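Local coordinates for protein cellulase (Uncultured bacterium, PDB 6XSO) that probably hydrolyses internal beta-1,4 bonds of cellulose, xylan and related plant polysaccharides, as a family 5 glycoside hydrolase (GH5_4) of broad specificity, at residues T51-E55 with A98-R102; V168-N174 with R227-T233; C184-F188 with A199-Y203; A235-G239 with Q267-Y271; V304-S310 with G343-W349. One frame throughout, in Å; residues are numbered along the deposited sequence.

Interaction 1: T51-E55 with A98-R102; sequences TVQHE and AWMKR
His54 lies flat on the six-membered ring of Trp99 in an offset stack, the planes only 10° from parallel. The imidazole has its rotation fixed from its own edge: ND1 bonds to Glu88 and NE2 to the backbone oxygen of Leu39. Next to the stack, the buried Glu55 and Arg102 form a side-on salt bridge. NE of Arg102 reaches OE1 of Glu55 at 2.8 Å, and NH2 of Arg102 meets the syn lone pair of Glu55 OE2 at 3.0 Å along an almost straight bond (174°). The bend about CB-CG (chi2 59°) turns the NE/NH2 edge of Arg102 to the carboxylate. Thr63 OG1 is a second partner of OE2, and Arg102 NH1 pairs with Glu105. Cutting Arg102 back to an alanine would probably leave the buried carboxylate of Glu55 without its cation, and Glu105 without its partner. The contact is looser toward solvent, where Thr51 CG2 packs 4.0 Å from Trp99 CE3 and approaches the backbone oxygen of Ala98 to 3.6 Å; Ala98 itself is exposed. The helix axes come no nearer than 10.8 Å, and long side chains bridge the interval. Helix 51-55 belongs to the connection between barrel strand 31-34 and helix 66-73; these side chains join it to the first turns of helix 97-111, which lies between strands 78-81 and 116-119.

Interaction 2: V168-N174 with R227-T233; sequences VLFESYN and RNLIVNT
The Phe170 ring carries Arg227 CD over the centre of one face, a CH-pi contact of 3.6 Å to the centroid, while Leu229 CD2 approaches it obliquely. The Tyr173 ring has Ser172 OG over one face, offset toward the rim, and Asn232 O and Thr233 O near its plane at the edge; Tyr173 OH bonds to Asn232 O at 2.7 Å. Arg227 bends about CG-CD (chi3 -51°), bringing its guanidinium edge to Val168: NH1 bonds to the backbone oxygen at 3.0 Å, and NE is held by Asn224. Between these flat groups run two parallel strands, the fourth and fifth of the (beta/alpha)8 barrel, tied by Ile230 N to Phe170 O (2.9 Å) and Ser172 N to Ile230 O (2.9 Å). Phe170 and Leu229 face helix 196-219; Glu171 and Ile230 point into the barrel. There Asn232 ND2 divides itself between Asn174 O at 3.0 Å, on a lone pair, and Glu171 OE2 at 3.1 Å, met from well above the carboxylate plane. Arg80 and Asn120 also hold Glu171 OE2. A leucine in place of Asn232 would probably leave Asn174 O and Glu171 OE2 without this shared donor. A water also bridges Asn174 O and Thr233 O.

Interaction 3: C184-F188 with A199-Y203; sequences CFASF and ATSAY
Tyr203 OH has two partners: it accepts the backbone N-H of Ala186 at 3.1 Å in a fairly straight bond (160°), and it is hydrogen-bonded at 2.7 Å to a water lying at the ring edge. That water in turn donates to Ala186 O, so the hydroxyl holds both ends of one residue, directly at its nitrogen and indirectly at its oxygen. The same carbonyl also receives Ser187 OG, 2.7 Å from Ala186 O. With these bonds in place, the methyl of Ala186 is pressed against the helix. Its CB lies 3.5 Å from Ala202 CB, tighter than usual for two carbons, and 3.6 Å from Tyr203 CZ, while Ala199 CB adds a slacker contact at 4.3 Å. Small residues on both sides allow this approach. With CG anti to its carbonyl carbon (chi1 -59°), Tyr203 projects outward from the helix, and its ring end passes the Ala186 methyl to bring OH to the backbone N. The chain at 185-188 forms a type II beta turn, with Ser187 taking the positive phi of its third position; Asp178 accepts the Ser187 N-H. The turn lies in the long connection between strand 168-171 and helix 196-219, folded back on the first turns of that helix, with Pro250 of helix 249-252 packing on both Phe185 and Tyr203.

Interaction 4: A235-G239 with Q267-Y271; sequences AAANG and QVHAY
Ala236, in left-handed backbone conformation (phi 53°) like Ala235 before it, turns its carbonyl to the strand, where Ala236 O accepts the N-H of His269 at 2.9 Å in a nearly straight bond (174°). The same residue sets its methyl over the imidazole: Ala236 CB stands 3.5 Å from the ring centroid of His269, a CH-pi contact over one face. The edge of that ring is fixed twice, by NE2 donating in plane to Gln267 OE1 (2.8 Å) and by ND1 bonding to Glu175. The loop following strand 229-232 carries on beside strand 264-270 after the regular pairing has stopped, at the C-terminal mouth of the (beta/alpha)8 barrel, the end where such enzymes place their active sites. Glu175, just after strand 168-171, is placed like the acid/base glutamate of family 5, and His269 probably helps to position it. Farther along, Asn238 CG sits between its own N and carbonyl carbon (chi1 61°), a bend that carries ND2 to a lone pair of His269 O at 2.8 Å. Val268 packs beside these bonds, with CG1 3.4 Å from Ala237 O and CG2 3.9 Å from Asn238 CB. Leu289 of helix 279-298 packs against both Asn238 and Ala270.

Interaction 5: V304-S310 with G343-W349; sequences VIIGEWS and GIATFYW
Gly343, closing the preceding helix in a Schellman motif, reaches Val304 N through a water that holds Gly343 O only weakly, and Ile344 packs on Val304 directly, its CG2 also 3.7 Å from Ile306 CG1. Ala345 N bonds weakly to Val304 O, and its own O accepts Ile306 N at 2.8 Å. Thr346 OG1 and Trp309 NE1 share a water, each 2.9 Å from it. Phe347 N bonds to Ile306 O at 2.9 Å, while its CE1 packs on Ile305 CG2. These are the seventh and eighth strands of the (beta/alpha)8 barrel, the last pair before it closes onto strand 31-34. Tyr348 turns its edge to the face of Trp309, a T-shaped pair with planes at 88°, and its OH is hydrogen-bonded to Ser310 OG at 2.8 Å. Trp349 N bonds to Trp309 O at 2.9 Å. Its side chain, with CG anti to the backbone N (chi1 180°), runs alongside Glu308: the carboxylate lies over one indole face, its plane tilted 29°. Glu308, placed like the family 5 nucleophile, is also held by Tyr271 and Arg80.

How the interactions relate
Interactions 2, 4 and 5 follow one another round the barrel wall. Gln267 N bonds to Val231 O at 2.9 Å and Ala270 N to Glu308 O at 2.9 Å, so strand 264-270 joins the other two pairs. Their residues meet again at the C-terminal mouth: the 2.7 Å approach of Tyr271 OH to Glu308 OE1 is a second joint between interactions 4 and 5, and Asn174 and His269 pack beside Glu308, consistent with a shared catalytic cleft. The centres of interactions 4 and 5 are about 9 Å apart. Interaction 3 lies within the connection between the strands of interaction 2, and touches interaction 4 through Cys184 O and Ala237 CB, 3.5 Å apart. Interaction 1 stands apart, its centre about 21 Å from that of interaction 2.

Interaction 1: T51-E55 with A98-R102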
# COMPACT_ATOMS: atom_id res chain seq x y z
N THR A 51 15.27 -4.43 16.65
CA THR A 51 14.24 -3.85 15.79
C THR A 51 14.54 -2.39 15.47
O THR A 51 14.15 -1.89 14.41
CB THR A 51 12.84 -3.95 16.39
OG1 THR A 51 12.73 -3.11 17.54
CG2 THR A 51 12.50 -5.35 16.79
N VAL A 52 15.23 -1.69 16.37
CA VAL A 52 15.49 -0.27 16.17
C VAL A 52 16.38 -0.06 14.96
O VAL A 52 16.20 0.89 14.20
CB VAL A 52 16.12 0.31 17.45
CG1 VAL A 52 16.61 1.73 17.23
CG2 VAL A 52 15.11 0.25 18.59
N GLN A 53 17.38 -0.93 14.79
CA GLN A 53 18.28 -0.80 13.65
C GLN A 53 17.51 -0.83 12.34
O GLN A 53 17.79 -0.04 11.43
CB GLN A 53 19.30 -1.93 13.67
CG GLN A 53 20.33 -1.83 14.76
CD GLN A 53 21.13 -3.09 14.91
OE1 GLN A 53 20.89 -4.08 14.23
NE2 GLN A 53 22.09 -3.07 15.82
N HIS A 54 16.53 -1.72 12.24
CA HIS A 54 15.70 -1.82 11.04
C HIS A 54 14.82 -0.59 10.89
O HIS A 54 14.83 0.06 9.84
CB HIS A 54 14.90 -3.11 11.19
CG HIS A 54 13.89 -3.38 10.12
ND1 HIS A 54 13.42 -4.65 9.89
CD2 HIS A 54 13.23 -2.57 9.26
CE1 HIS A 54 12.53 -4.62 8.91
NE2 HIS A 54 12.39 -3.37 8.52
N GLU A 55 14.11 -0.22 11.95
CA GLU A 55 13.12 0.85 11.88
C GLU A 55 13.76 2.19 11.56
O GLU A 55 13.12 3.04 10.90
CB GLU A 55 12.38 0.93 13.21
CG GLU A 55 11.24 1.95 13.25
CD GLU A 55 10.26 1.69 14.38
OE1 GLU A 55 10.47 0.72 15.15
OE2 GLU A 55 9.30 2.49 14.53
N ALA A 98 10.59 -10.95 17.90
CA ALA A 98 10.78 -9.55 18.26
C ALA A 98 10.28 -8.62 17.16
O ALA A 98 9.70 -7.56 17.44
CB ALA A 98 12.26 -9.28 18.55
N TRP A 99 10.49 -9.00 15.90
CA TRP A 99 10.05 -8.15 14.81
C TRP A 99 8.53 -8.13 14.71
O TRP A 99 7.92 -7.06 14.56
CB TRP A 99 10.67 -8.59 13.47
CG TRP A 99 10.22 -7.67 12.36
CD1 TRP A 99 9.40 -7.97 11.31
CD2 TRP A 99 10.51 -6.27 12.25
NE1 TRP A 99 9.19 -6.85 10.54
CE2 TRP A 99 9.85 -5.79 11.10
CE3 TRP A 99 11.28 -5.38 13.01
CZ2 TRP A 99 9.94 -4.45 10.69
CZ3 TRP A 99 11.36 -4.05 12.60
CH2 TRP A 99 10.69 -3.61 11.45
N MET A 100 7.90 -9.30 14.82
CA MET A 100 6.45 -9.35 14.74
C MET A 100 5.83 -8.55 15.88
O MET A 100 4.83 -7.86 15.69
CB MET A 100 5.97 -10.80 14.76
CG MET A 100 4.48 -10.94 14.33
SD MET A 100 4.11 -10.56 12.60
CE MET A 100 4.62 -12.11 11.84
N LYS A 101 6.41 -8.65 17.08
CA LYS A 101 5.96 -7.85 18.21
C LYS A 101 6.05 -6.36 17.92
O LYS A 101 5.15 -5.60 18.31
CB LYS A 101 6.82 -8.21 19.41
CG LYS A 101 6.47 -7.50 20.70
CD LYS A 101 7.22 -8.12 21.89
CE LYS A 101 6.95 -7.38 23.19
NZ LYS A 101 7.68 -8.02 24.33
N ARG A 102 7.11 -5.92 17.25
CA ARG A 102 7.24 -4.49 16.97
C ARG A 102 6.19 -4.04 15.95
O ARG A 102 5.58 -2.97 16.12
CB ARG A 102 8.65 -4.14 16.48
CG ARG A 102 8.82 -2.67 16.10
CD ARG A 102 8.52 -1.77 17.28
NE ARG A 102 8.53 -0.37 16.87
CZ ARG A 102 7.93 0.61 17.55
NH1 ARG A 102 7.27 0.33 18.66
NH2 ARG A 102 7.99 1.85 17.11

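Interaction 2: V168-N174 with R227-T233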
# COMPACT_ATOMS: atom_id res chain seq x y z
N VAL A 168 -8.18 -3.44 10.75
CA VAL A 168 -6.90 -3.93 10.26
C VAL A 168 -7.13 -4.67 8.94
O VAL A 168 -7.89 -5.64 8.89
CB VAL A 168 -6.19 -4.84 11.28
CG1 VAL A 168 -4.91 -5.41 10.67
CG2 VAL A 168 -5.86 -4.05 12.54
N LEU A 169 -6.44 -4.21 7.90
CA LEU A 169 -6.47 -4.80 6.57
C LEU A 169 -5.07 -5.28 6.20
O LEU A 169 -4.07 -4.74 6.68
CB LEU A 169 -6.93 -3.80 5.50
CG LEU A 169 -8.42 -3.46 5.46
CD1 LEU A 169 -8.75 -2.39 6.51
CD2 LEU A 169 -8.87 -3.00 4.08
N PHE A 170 -5.00 -6.31 5.35
CA PHE A 170 -3.73 -6.81 4.84
C PHE A 170 -3.62 -6.55 3.34
O PHE A 170 -4.60 -6.68 2.61
CB PHE A 170 -3.62 -8.34 5.01
CG PHE A 170 -3.78 -8.86 6.42
CD1 PHE A 170 -3.50 -8.09 7.55
CD2 PHE A 170 -4.20 -10.17 6.60
CE1 PHE A 170 -3.66 -8.64 8.82
CE2 PHE A 170 -4.36 -10.72 7.87
CZ PHE A 170 -4.09 -9.95 8.98
N GLU A 171 -2.40 -6.23 2.89
CA GLU A 171 -2.10 -5.97 1.48
C GLU A 171 -1.03 -6.94 1.00
O GLU A 171 0.04 -7.04 1.59
CB GLU A 171 -1.64 -4.52 1.31
CG GLU A 171 -0.93 -4.19 0.01
CD GLU A 171 -0.20 -2.85 0.09
OE1 GLU A 171 -0.64 -2.00 0.89
OE2 GLU A 171 0.79 -2.66 -0.65
N SER A 172 -1.33 -7.61 -0.12
CA SER A 172 -0.59 -8.79 -0.56
C SER A 172 0.90 -8.55 -0.79
O SER A 172 1.73 -9.39 -0.42
CB SER A 172 -1.25 -9.29 -1.85
OG SER A 172 -1.26 -8.28 -2.87
N TYR A 173 1.26 -7.48 -1.49
CA TYR A 173 2.63 -7.19 -1.95
C TYR A 173 2.57 -5.76 -2.48
O TYR A 173 1.50 -5.29 -2.90
CB TYR A 173 3.18 -8.20 -3.03
CG TYR A 173 2.14 -8.46 -4.09
CD1 TYR A 173 1.85 -7.47 -5.03
CD2 TYR A 173 1.40 -9.63 -4.12
CE1 TYR A 173 0.85 -7.64 -5.94
CE2 TYR A 173 0.38 -9.80 -5.02
CZ TYR A 173 0.10 -8.79 -5.91
OH TYR A 173 -0.93 -8.95 -6.78
N ASN A 174 3.72 -5.09 -2.50
CA ASN A 174 3.75 -3.66 -2.82
C ASN A 174 3.85 -3.34 -4.31
O ASN A 174 2.84 -3.05 -4.95
CB ASN A 174 4.90 -3.00 -2.02
CG ASN A 174 5.05 -1.55 -2.33
OD1 ASN A 174 4.04 -0.82 -2.37
ND2 ASN A 174 6.29 -1.09 -2.54
N ARG A 227 -11.88 -10.79 6.94
CA ARG A 227 -11.07 -9.57 6.93
C ARG A 227 -10.99 -8.98 5.53
O ARG A 227 -10.95 -9.71 4.53
CB ARG A 227 -9.67 -9.87 7.47
CG ARG A 227 -8.80 -8.63 7.63
CD ARG A 227 -7.46 -8.91 8.29
NE ARG A 227 -7.67 -9.66 9.53
CZ ARG A 227 -8.16 -9.16 10.66
NH1 ARG A 227 -8.46 -7.87 10.76
NH2 ARG A 227 -8.34 -9.97 11.69
N ASN A 228 -10.96 -7.66 5.45
CA ASN A 228 -10.82 -7.00 4.16
C ASN A 228 -9.37 -7.05 3.73
O ASN A 228 -8.47 -6.62 4.48
CB ASN A 228 -11.40 -5.61 4.28
CG ASN A 228 -12.90 -5.65 4.39
OD1 ASN A 228 -13.55 -6.40 3.66
ND2 ASN A 228 -13.45 -4.90 5.33
N LEU A 229 -9.14 -7.61 2.55
CA LEU A 229 -7.82 -7.85 2.00
C LEU A 229 -7.65 -7.08 0.70
O LEU A 229 -8.62 -6.74 0.02
CB LEU A 229 -7.62 -9.34 1.72
CG LEU A 229 -7.94 -10.32 2.84
CD1 LEU A 229 -7.70 -11.75 2.40
CD2 LEU A 229 -7.08 -9.99 4.03
N ILE A 230 -6.40 -6.79 0.37
CA ILE A 230 -6.07 -5.90 -0.73
C ILE A 230 -5.02 -6.57 -1.60
O ILE A 230 -4.02 -7.08 -1.07
CB ILE A 230 -5.50 -4.56 -0.20
CG1 ILE A 230 -6.43 -3.90 0.81
CG2 ILE A 230 -5.15 -3.63 -1.35
CD1 ILE A 230 -5.68 -2.97 1.73
N VAL A 231 -5.25 -6.59 -2.91
CA VAL A 231 -4.27 -7.12 -3.87
C VAL A 231 -3.87 -5.98 -4.81
O VAL A 231 -4.71 -5.15 -5.19
CB VAL A 231 -4.80 -8.34 -4.66
CG1 VAL A 231 -5.01 -9.51 -3.72
CG2 VAL A 231 -6.05 -8.02 -5.43
N ASN A 232 -2.58 -5.92 -5.14
CA ASN A 232 -2.03 -4.84 -5.95
C ASN A 232 -1.83 -5.28 -7.40
O ASN A 232 -1.58 -6.45 -7.71
CB ASN A 232 -0.71 -4.33 -5.37
CG ASN A 232 -0.87 -3.63 -4.02
OD1 ASN A 232 -1.85 -3.84 -3.32
ND2 ASN A 232 0.10 -2.81 -3.67
N THR A 233 -1.94 -4.31 -8.30
CA THR A 233 -1.62 -4.59 -9.69
C THR A 233 -0.11 -4.74 -9.86
O THR A 233 0.68 -4.35 -8.99
CB THR A 233 -2.07 -3.41 -10.54
OG1 THR A 233 -1.45 -2.23 -10.03
CG2 THR A 233 -3.57 -3.26 -10.54
O HOH W 1 -10.50 -5.69 7.66
O HOH W 2 2.61 -4.93 -7.06

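Interaction 3: C184-F188 with A199-Y203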
# COMPACT_ATOMS: atom_id res chain seq x y z
N CYS A 184 5.58 0.64 -15.34
CA CYS A 184 4.52 1.01 -16.27
C CYS A 184 3.66 -0.18 -16.68
O CYS A 184 2.43 -0.16 -16.52
CB CYS A 184 5.05 1.73 -17.52
SG CYS A 184 6.09 3.16 -17.15
N PHE A 185 4.29 -1.23 -17.22
CA PHE A 185 3.60 -2.46 -17.57
C PHE A 185 4.64 -3.56 -17.72
O PHE A 185 5.83 -3.29 -17.95
CB PHE A 185 2.75 -2.28 -18.84
CG PHE A 185 3.52 -1.82 -20.05
CD1 PHE A 185 4.18 -2.73 -20.87
CD2 PHE A 185 3.57 -0.46 -20.38
CE1 PHE A 185 4.89 -2.28 -21.98
CE2 PHE A 185 4.27 -0.03 -21.49
CZ PHE A 185 4.94 -0.94 -22.28
N ALA A 186 4.19 -4.81 -17.57
CA ALA A 186 5.13 -5.93 -17.61
C ALA A 186 5.83 -5.98 -18.96
O ALA A 186 5.20 -5.91 -20.02
CB ALA A 186 4.42 -7.24 -17.32
N SER A 187 7.16 -6.11 -18.91
CA SER A 187 8.09 -6.23 -20.05
C SER A 187 8.44 -4.90 -20.73
O SER A 187 9.14 -4.91 -21.74
CB SER A 187 7.67 -7.29 -21.08
OG SER A 187 6.74 -6.79 -22.03
N PHE A 188 8.02 -3.76 -20.17
CA PHE A 188 8.38 -2.46 -20.74
C PHE A 188 9.88 -2.28 -20.87
O PHE A 188 10.34 -1.61 -21.81
CB PHE A 188 7.75 -1.36 -19.88
CG PHE A 188 8.09 0.06 -20.29
CD1 PHE A 188 7.86 0.51 -21.59
CD2 PHE A 188 8.61 0.95 -19.37
CE1 PHE A 188 8.16 1.81 -21.94
CE2 PHE A 188 8.91 2.24 -19.73
CZ PHE A 188 8.69 2.67 -21.01
N ALA A 199 5.80 -10.73 -20.40
CA ALA A 199 4.56 -10.10 -19.94
C ALA A 199 3.56 -11.14 -19.46
O ALA A 199 2.96 -11.00 -18.38
CB ALA A 199 3.94 -9.25 -21.05
N THR A 200 3.36 -12.20 -20.25
CA THR A 200 2.41 -13.25 -19.88
C THR A 200 2.84 -13.93 -18.58
O THR A 200 2.00 -14.23 -17.73
CB THR A 200 2.30 -14.25 -21.04
OG1 THR A 200 1.75 -13.58 -22.18
CG2 THR A 200 1.42 -15.43 -20.66
N SER A 201 4.15 -14.16 -18.42
CA SER A 201 4.67 -14.75 -17.20
C SER A 201 4.38 -13.86 -16.01
O SER A 201 4.01 -14.33 -14.92
CB SER A 201 6.18 -14.96 -17.35
OG SER A 201 6.74 -15.66 -16.25
N ALA A 202 4.54 -12.55 -16.21
CA ALA A 202 4.42 -11.58 -15.13
C ALA A 202 3.00 -11.52 -14.59
O ALA A 202 2.80 -11.54 -13.37
CB ALA A 202 4.87 -10.22 -15.64
N TYR A 203 2.01 -11.48 -15.48
CA TYR A 203 0.63 -11.43 -15.00
C TYR A 203 0.19 -12.75 -14.39
O TYR A 203 -0.56 -12.76 -13.41
CB TYR A 203 -0.31 -10.91 -16.09
CG TYR A 203 0.08 -9.52 -16.55
CD1 TYR A 203 0.16 -8.46 -15.65
CD2 TYR A 203 0.39 -9.26 -17.86
CE1 TYR A 203 0.54 -7.20 -16.07
CE2 TYR A 203 0.78 -8.00 -18.28
CZ TYR A 203 0.86 -6.97 -17.37
OH TYR A 203 1.25 -5.71 -17.76
O HOH W 3 2.30 -5.70 -20.25

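Interaction 4: A235-G239 with Q267-Y271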
# COMPACT_ATOMS: atom_id res chain seq x y z
N ALA A 235 3.39 -3.82 -10.48
CA ALA A 235 4.13 -2.60 -10.18
C ALA A 235 3.31 -1.56 -9.40
O ALA A 235 3.77 -0.41 -9.23
CB ALA A 235 4.74 -1.94 -11.43
N ALA A 236 2.13 -1.93 -8.90
CA ALA A 236 1.14 -0.96 -8.44
C ALA A 236 0.84 0.09 -9.53
O ALA A 236 0.43 1.22 -9.25
CB ALA A 236 1.54 -0.34 -7.10
N ALA A 237 1.03 -0.29 -10.79
CA ALA A 237 0.74 0.59 -11.91
C ALA A 237 -0.76 0.86 -12.00
O ALA A 237 -1.59 0.01 -11.66
CB ALA A 237 1.24 -0.04 -13.21
N ASN A 238 -1.11 2.05 -12.46
CA ASN A 238 -2.50 2.50 -12.38
C ASN A 238 -3.20 2.61 -13.73
O ASN A 238 -4.38 2.98 -13.78
CB ASN A 238 -2.59 3.83 -11.64
CG ASN A 238 -1.81 4.93 -12.32
OD1 ASN A 238 -1.89 5.13 -13.54
ND2 ASN A 238 -1.07 5.68 -11.51
N GLY A 239 -2.53 2.24 -14.83
CA GLY A 239 -3.16 2.20 -16.13
C GLY A 239 -3.28 3.52 -16.85
O GLY A 239 -3.74 3.53 -17.99
N GLN A 267 -5.41 -2.33 -5.21
CA GLN A 267 -4.60 -1.16 -4.94
C GLN A 267 -3.64 -0.84 -6.08
O GLN A 267 -3.01 -1.74 -6.66
CB GLN A 267 -3.80 -1.32 -3.61
CG GLN A 267 -2.71 -0.26 -3.42
CD GLN A 267 -1.97 -0.31 -2.09
OE1 GLN A 267 -0.98 0.38 -1.91
NE2 GLN A 267 -2.47 -1.11 -1.15
N VAL A 268 -3.54 0.46 -6.37
CA VAL A 268 -2.57 1.04 -7.27
C VAL A 268 -1.92 2.22 -6.56
O VAL A 268 -2.39 2.68 -5.52
CB VAL A 268 -3.23 1.52 -8.57
CG1 VAL A 268 -3.99 0.37 -9.24
CG2 VAL A 268 -4.17 2.71 -8.31
N HIS A 269 -0.81 2.69 -7.14
CA HIS A 269 -0.14 3.90 -6.68
C HIS A 269 -0.18 4.94 -7.79
O HIS A 269 -0.37 4.60 -8.97
CB HIS A 269 1.31 3.60 -6.30
CG HIS A 269 1.42 2.61 -5.17
ND1 HIS A 269 2.59 1.96 -4.87
CD2 HIS A 269 0.50 2.17 -4.30
CE1 HIS A 269 2.39 1.15 -3.84
NE2 HIS A 269 1.11 1.23 -3.49
N ALA A 270 -0.07 6.22 -7.42
CA ALA A 270 -0.13 7.28 -8.43
C ALA A 270 0.74 8.45 -8.02
O ALA A 270 0.52 9.06 -6.97
CB ALA A 270 -1.57 7.77 -8.60
N TYR A 271 1.68 8.81 -8.90
CA TYR A 271 2.53 9.98 -8.72
C TYR A 271 2.49 10.80 -10.00
O TYR A 271 3.46 10.83 -10.77
CB TYR A 271 3.95 9.55 -8.37
CG TYR A 271 4.08 8.87 -7.02
CD1 TYR A 271 4.42 9.60 -5.90
CD2 TYR A 271 3.90 7.50 -6.87
CE1 TYR A 271 4.58 8.98 -4.66
CE2 TYR A 271 4.05 6.88 -5.65
CZ TYR A 271 4.41 7.61 -4.55
OH TYR A 271 4.60 7.02 -3.32

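Interaction 5: V304-S310 with G343-W349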
# COMPACT_ATOMS: atom_id res chain seq x y z
N VAL A 304 -11.32 0.35 -4.91
CA VAL A 304 -9.92 0.65 -5.19
C VAL A 304 -9.34 1.56 -4.12
O VAL A 304 -9.98 2.51 -3.65
CB VAL A 304 -9.75 1.26 -6.59
CG1 VAL A 304 -8.31 1.71 -6.85
CG2 VAL A 304 -10.21 0.27 -7.64
N ILE A 305 -8.09 1.27 -3.76
CA ILE A 305 -7.28 2.09 -2.88
C ILE A 305 -6.10 2.61 -3.68
O ILE A 305 -5.36 1.82 -4.28
CB ILE A 305 -6.79 1.30 -1.65
CG1 ILE A 305 -7.97 0.81 -0.81
CG2 ILE A 305 -5.76 2.13 -0.85
CD1 ILE A 305 -7.60 -0.28 0.21
N ILE A 306 -5.90 3.92 -3.68
CA ILE A 306 -4.67 4.53 -4.19
C ILE A 306 -3.76 4.62 -2.96
O ILE A 306 -3.83 5.55 -2.14
CB ILE A 306 -4.92 5.87 -4.88
CG1 ILE A 306 -5.86 5.66 -6.08
CG2 ILE A 306 -3.61 6.51 -5.30
CD1 ILE A 306 -6.29 6.99 -6.74
N GLY A 307 -2.95 3.57 -2.77
CA GLY A 307 -2.26 3.38 -1.51
C GLY A 307 -1.01 4.19 -1.34
O GLY A 307 -0.45 4.20 -0.24
N GLU A 308 -0.54 4.83 -2.41
CA GLU A 308 0.48 5.85 -2.32
C GLU A 308 0.18 6.89 -3.38
O GLU A 308 -0.14 6.54 -4.51
CB GLU A 308 1.89 5.33 -2.65
CG GLU A 308 2.39 4.21 -1.76
CD GLU A 308 3.76 3.71 -2.13
OE1 GLU A 308 4.47 4.39 -2.93
OE2 GLU A 308 4.16 2.66 -1.58
N TRP A 309 0.28 8.16 -3.00
CA TRP A 309 0.28 9.22 -4.00
C TRP A 309 1.05 10.43 -3.50
O TRP A 309 1.28 10.61 -2.29
CB TRP A 309 -1.14 9.65 -4.39
CG TRP A 309 -1.90 10.37 -3.27
CD1 TRP A 309 -2.38 9.80 -2.12
CD2 TRP A 309 -2.25 11.76 -3.21
NE1 TRP A 309 -3.02 10.76 -1.35
CE2 TRP A 309 -2.95 11.96 -2.00
CE3 TRP A 309 -2.05 12.85 -4.06
CZ2 TRP A 309 -3.45 13.19 -1.62
CZ3 TRP A 309 -2.56 14.09 -3.69
CH2 TRP A 309 -3.25 14.24 -2.48
N SER A 310 1.45 11.25 -4.47
CA SER A 310 2.06 12.57 -4.34
C SER A 310 2.20 13.01 -5.80
O SER A 310 1.44 12.55 -6.66
CB SER A 310 3.36 12.55 -3.56
OG SER A 310 3.82 13.90 -3.42
N GLY A 343 -15.55 6.79 -4.44
CA GLY A 343 -15.35 5.91 -3.30
C GLY A 343 -13.98 5.28 -3.23
O GLY A 343 -13.84 4.19 -2.64
N ILE A 344 -12.96 5.94 -3.79
CA ILE A 344 -11.58 5.48 -3.81
C ILE A 344 -10.82 6.18 -2.68
O ILE A 344 -10.88 7.41 -2.56
CB ILE A 344 -10.93 5.79 -5.17
CG1 ILE A 344 -11.61 4.98 -6.28
CG2 ILE A 344 -9.42 5.58 -5.11
CD1 ILE A 344 -11.11 5.32 -7.68
N ALA A 345 -10.16 5.40 -1.83
CA ALA A 345 -9.38 5.97 -0.74
C ALA A 345 -7.97 6.29 -1.21
O ALA A 345 -7.40 5.59 -2.05
CB ALA A 345 -9.29 4.98 0.43
N THR A 346 -7.41 7.37 -0.68
CA THR A 346 -6.06 7.82 -1.02
C THR A 346 -5.19 7.85 0.23
O THR A 346 -5.67 8.18 1.32
CB THR A 346 -6.06 9.23 -1.64
OG1 THR A 346 -6.41 10.22 -0.69
CG2 THR A 346 -7.03 9.30 -2.81
N PHE A 347 -3.91 7.45 0.06
CA PHE A 347 -2.92 7.44 1.15
C PHE A 347 -1.68 8.22 0.69
O PHE A 347 -0.93 7.74 -0.16
CB PHE A 347 -2.54 5.99 1.54
CG PHE A 347 -3.62 5.23 2.29
CD1 PHE A 347 -4.74 4.76 1.63
CD2 PHE A 347 -3.49 4.95 3.65
CE1 PHE A 347 -5.72 4.06 2.31
CE2 PHE A 347 -4.47 4.24 4.34
CZ PHE A 347 -5.57 3.80 3.68
N TYR A 348 -1.47 9.41 1.24
CA TYR A 348 -0.35 10.26 0.84
C TYR A 348 0.99 9.63 1.25
O TYR A 348 1.10 9.03 2.31
CB TYR A 348 -0.51 11.67 1.46
CG TYR A 348 0.47 12.63 0.86
CD1 TYR A 348 1.68 12.89 1.49
CD2 TYR A 348 0.21 13.25 -0.36
CE1 TYR A 348 2.62 13.72 0.91
CE2 TYR A 348 1.14 14.08 -0.94
CZ TYR A 348 2.34 14.31 -0.30
OH TYR A 348 3.26 15.12 -0.91
N TRP A 349 2.01 9.76 0.39
CA TRP A 349 3.31 9.15 0.65
C TRP A 349 4.22 10.09 1.46
O TRP A 349 4.74 11.06 0.92
CB TRP A 349 4.03 8.77 -0.65
CG TRP A 349 5.37 8.15 -0.33
CD1 TRP A 349 6.61 8.72 -0.47
CD2 TRP A 349 5.59 6.87 0.27
NE1 TRP A 349 7.59 7.86 -0.02
CE2 TRP A 349 6.99 6.72 0.45
CE3 TRP A 349 4.74 5.83 0.67
CZ2 TRP A 349 7.54 5.57 1.01
CZ3 TRP A 349 5.29 4.69 1.21
CH2 TRP A 349 6.69 4.56 1.37
O HOH W 4 -13.44 2.28 -4.78
O HOH W 5 -4.38 11.04 1.22